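Metal-dependent hydrolase (Lactobacillus plantarum, PDB 2F6K) probably acts as a metal-dependent decarboxylase of the amidohydrolase family, related to the enzymes that remove carbon dioxide from aminocarboxymuconate semialdehyde. Local coordinates at residues P155-L161 / G175-T180. Residues are numbered along the deposited sequence; the frame is centred on the assembly and turned at random.
Sequences PNEPAIL and GFFMDT
Van der Waals packing joins Pro-155, Pro-158 and Leu-161, on the loop that follows strand 150-154, to Phe-176, Met-178 and Asp-179 near the start of helix 171-189. At one end the Pro-155 ring crosses the Phe-176 side chain at about a right angle, its CG 3.6 Å from CG of Phe-176. The aromatic ring also has Pro-155 O over one face, displaced toward the rim and 3.5 Å from Phe-176 CE1, while Glu-157 N lies at its edge. With CG beside the backbone N (chi1 -83°), the Phe-176 ring extends from the Pro-155 ring alongside the backbone of Pro-155 and Asn-156. Replacing the ring by an alanine is likely to leave the Pro-155 ring and the peptide after it without their aromatic neighbour and to open a gap between loop and helix. In the (beta/alpha)8 barrel of the amidohydrolases, this is the joint between the C-terminal end of the fifth strand and the helix after it; His-154, which binds the manganese ion, directly precedes Pro-155. The buried Asp-179 carboxylate lies against the loop between Asn-156 and Pro-158, with OD1 3.1 Å from Pro-158 CA. Its oxygens bond elsewhere, OD1 to Tyr-131 and OD2 to Thr-125 and Asn-126, so the acid ties the helix to Thr-125 and to the small two-stranded antiparallel sheet 126-127/130-131 that follows strand 120-124. Beside it, CG of Pro-158 rests 3.4 Å from Gly-175 O. Farther along, Leu-161 and selenomethionine Met-178 meet tip to tip, CD2 to CE at 3.7 Å, and Met-178 also packs against Met-182 of the second subunit.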
ATOM      1  N   PRO A 155       7.751   5.257 -18.072  1.00 32.32           N
ATOM      2  CA  PRO A 155       7.304   5.284 -16.681  1.00 30.58           C
ATOM      3  C   PRO A 155       5.808   5.446 -16.484  1.00 29.73           C
ATOM      4  O   PRO A 155       5.125   6.133 -17.248  1.00 28.60           O
ATOM      5  CB  PRO A 155       8.103   6.448 -16.088  1.00 30.72           C
ATOM      6  CG  PRO A 155       8.180   7.402 -17.238  1.00 30.22           C
ATOM      7  CD  PRO A 155       8.495   6.486 -18.416  1.00 29.19           C
ATOM      8  N   ASN A 156       5.316   4.766 -15.457  1.00 28.18           N
ATOM      9  CA  ASN A 156       3.927   4.840 -15.049  1.00 31.28           C
ATOM     10  C   ASN A 156       3.964   5.154 -13.560  1.00 33.98           C
ATOM     11  O   ASN A 156       5.011   5.016 -12.912  1.00 32.76           O
ATOM     12  CB  ASN A 156       3.212   3.509 -15.257  1.00 28.95           C
ATOM     13  CG  ASN A 156       2.623   3.375 -16.641  1.00 31.52           C
ATOM     14  OD1 ASN A 156       1.434   3.095 -16.790  1.00 28.17           O
ATOM     15  ND2 ASN A 156       3.452   3.574 -17.668  1.00 27.68           N
ATOM     16  N   GLU A 157       2.830   5.579 -13.016  1.00 35.46           N
ATOM     17  CA  GLU A 157       2.749   5.875 -11.597  1.00 33.93           C
ATOM     18  C   GLU A 157       3.112   4.600 -10.854  1.00 31.54           C
ATOM     19  O   GLU A 157       2.640   3.524 -11.206  1.00 30.77           O
ATOM     20  CB  GLU A 157       1.326   6.300 -11.225  1.00 36.25           C
ATOM     21  CG  GLU A 157       1.032   6.236  -9.731  1.00 43.44           C
ATOM     22  CD  GLU A 157      -0.327   6.819  -9.372  1.00 48.61           C
ATOM     23  OE1 GLU A 157      -1.285   6.615 -10.154  1.00 52.47           O
ATOM     24  OE2 GLU A 157      -0.435   7.473  -8.308  1.00 48.51           O
ATOM     25  N   PRO A 158       3.975   4.700  -9.832  1.00 30.68           N
ATOM     26  CA  PRO A 158       4.370   3.515  -9.059  1.00 29.81           C
ATOM     27  C   PRO A 158       3.110   2.801  -8.554  1.00 33.59           C
ATOM     28  O   PRO A 158       2.128   3.458  -8.194  1.00 31.77           O
ATOM     29  CB  PRO A 158       5.197   4.112  -7.927  1.00 28.41           C
ATOM     30  CG  PRO A 158       5.835   5.301  -8.585  1.00 29.38           C
ATOM     31  CD  PRO A 158       4.693   5.900  -9.366  1.00 26.54           C
ATOM     32  N   ALA A 159       3.132   1.468  -8.532  1.00 35.82           N
ATOM     33  CA  ALA A 159       1.974   0.691  -8.088  1.00 38.30           C
ATOM     34  C   ALA A 159       1.353   1.274  -6.822  1.00 41.41           C
ATOM     35  O   ALA A 159       0.142   1.478  -6.760  1.00 42.95           O
ATOM     36  CB  ALA A 159       2.369  -0.767  -7.862  1.00 33.45           C
ATOM     37  N   ILE A 160       2.184   1.541  -5.817  1.00 44.29           N
ATOM     38  CA  ILE A 160       1.708   2.118  -4.567  1.00 46.55           C
ATOM     39  C   ILE A 160       2.796   2.987  -3.936  1.00 47.56           C
ATOM     40  O   ILE A 160       3.993   2.723  -4.095  1.00 45.37           O
ATOM     41  CB  ILE A 160       1.311   1.033  -3.549  1.00 50.66           C
ATOM     42  CG1 ILE A 160       2.548   0.233  -3.152  1.00 52.82           C
ATOM     43  CG2 ILE A 160       0.253   0.112  -4.140  1.00 51.22           C
ATOM     44  CD1 ILE A 160       2.302  -0.737  -2.028  1.00 56.91           C
ATOM     45  N   LEU A 161       2.365   4.018  -3.212  1.00 48.58           N
ATOM     46  CA  LEU A 161       3.277   4.950  -2.549  1.00 49.07           C
ATOM     47  C   LEU A 161       2.706   5.415  -1.214  1.00 48.22           C
ATOM     48  O   LEU A 161       1.513   5.269  -0.958  1.00 49.44           O
ATOM     49  CB  LEU A 161       3.497   6.184  -3.429  1.00 48.74           C
ATOM     50  CG  LEU A 161       4.230   6.016  -4.754  1.00 48.52           C
ATOM     51  CD1 LEU A 161       4.216   7.327  -5.518  1.00 46.83           C
ATOM     52  CD2 LEU A 161       5.655   5.566  -4.478  1.00 48.87           C
ATOM     53  N   GLY A 175       7.308  10.519  -9.215  1.00 30.49           N
ATOM     54  CA  GLY A 175       6.856   9.147  -9.360  1.00 29.46           C
ATOM     55  C   GLY A 175       7.429   8.421 -10.565  1.00 30.58           C
ATOM     56  O   GLY A 175       7.925   7.294 -10.450  1.00 30.85           O
ATOM     57  N   PHE A 176       7.361   9.053 -11.730  1.00 29.50           N
ATOM     58  CA  PHE A 176       7.890   8.428 -12.933  1.00 29.76           C
ATOM     59  C   PHE A 176       9.345   8.001 -12.736  1.00 31.11           C
ATOM     60  O   PHE A 176       9.718   6.875 -13.059  1.00 29.03           O
ATOM     61  CB  PHE A 176       7.786   9.386 -14.118  1.00 27.70           C
ATOM     62  CG  PHE A 176       6.438   9.391 -14.787  1.00 25.62           C
ATOM     63  CD1 PHE A 176       5.399   8.597 -14.311  1.00 23.81           C
ATOM     64  CD2 PHE A 176       6.214  10.188 -15.910  1.00 25.31           C
ATOM     65  CE1 PHE A 176       4.153   8.594 -14.947  1.00 22.96           C
ATOM     66  CE2 PHE A 176       4.972  10.195 -16.554  1.00 25.36           C
ATOM     67  CZ  PHE A 176       3.942   9.399 -16.075  1.00 23.65           C
ATOM     68  N   PHE A 177      10.164   8.898 -12.197  1.00 31.19           N
ATOM     69  CA  PHE A 177      11.562   8.574 -11.982  1.00 32.44           C
ATOM     70  C   PHE A 177      11.762   7.422 -11.024  1.00 33.65           C
ATOM     71  O   PHE A 177      12.597   6.547 -11.262  1.00 34.79           O
ATOM     72  CB  PHE A 177      12.336   9.791 -11.496  1.00 31.41           C
ATOM     73  CG  PHE A 177      12.776  10.702 -12.606  1.00 31.16           C
ATOM     74  CD1 PHE A 177      13.964  11.415 -12.506  1.00 31.67           C
ATOM     75  CD2 PHE A 177      12.016  10.826 -13.763  1.00 32.69           C
ATOM     76  CE1 PHE A 177      14.395  12.231 -13.541  1.00 30.79           C
ATOM     77  CE2 PHE A 177      12.440  11.644 -14.806  1.00 33.61           C
ATOM     78  CZ  PHE A 177      13.635  12.347 -14.692  1.00 30.40           C
HETATM   79  N   MSE A 178      11.002   7.412  -9.939  1.00 34.95           N
HETATM   80  CA  MSE A 178      11.136   6.331  -8.984  1.00 34.89           C
HETATM   81  C   MSE A 178      10.782   5.015  -9.667  1.00 34.50           C
HETATM   82  O   MSE A 178      11.453   3.997  -9.457  1.00 35.82           O
HETATM   83  CB  MSE A 178      10.234   6.573  -7.775  1.00 35.48           C
HETATM   84  CG  MSE A 178      10.593   7.839  -6.993  1.00 45.50           C
HETATM   85 SE   MSE A 178       9.677   8.006  -5.272  1.00 57.85          SE
HETATM   86  CE  MSE A 178       7.852   8.183  -5.911  1.00 43.81           C
ATOM     87  N   ASP A 179       9.760   5.036 -10.519  1.00 32.00           N
ATOM     88  CA  ASP A 179       9.353   3.809 -11.186  1.00 31.77           C
ATOM     89  C   ASP A 179      10.352   3.295 -12.209  1.00 30.95           C
ATOM     90  O   ASP A 179      10.613   2.091 -12.269  1.00 31.78           O
ATOM     91  CB  ASP A 179       7.986   3.971 -11.840  1.00 30.23           C
ATOM     92  CG  ASP A 179       7.127   2.734 -11.667  1.00 30.75           C
ATOM     93  OD1 ASP A 179       6.820   2.377 -10.510  1.00 31.42           O
ATOM     94  OD2 ASP A 179       6.770   2.106 -12.681  1.00 30.12           O
ATOM     95  N   THR A 180      10.913   4.194 -13.008  1.00 28.91           N
ATOM     96  CA  THR A 180      11.891   3.791 -14.002  1.00 25.58           C
ATOM     97  C   THR A 180      13.083   3.191 -13.281  1.00 28.10           C
ATOM     98  O   THR A 180      13.625   2.165 -13.697  1.00 25.71           O
ATOM     99  CB  THR A 180      12.361   4.984 -14.852  1.00 22.03           C
ATOM    100  OG1 THR A 180      11.292   5.402 -15.711  1.00 18.40           O
ATOM    101  CG2 THR A 180      13.568   4.595 -15.707  1.00 15.65           C
TER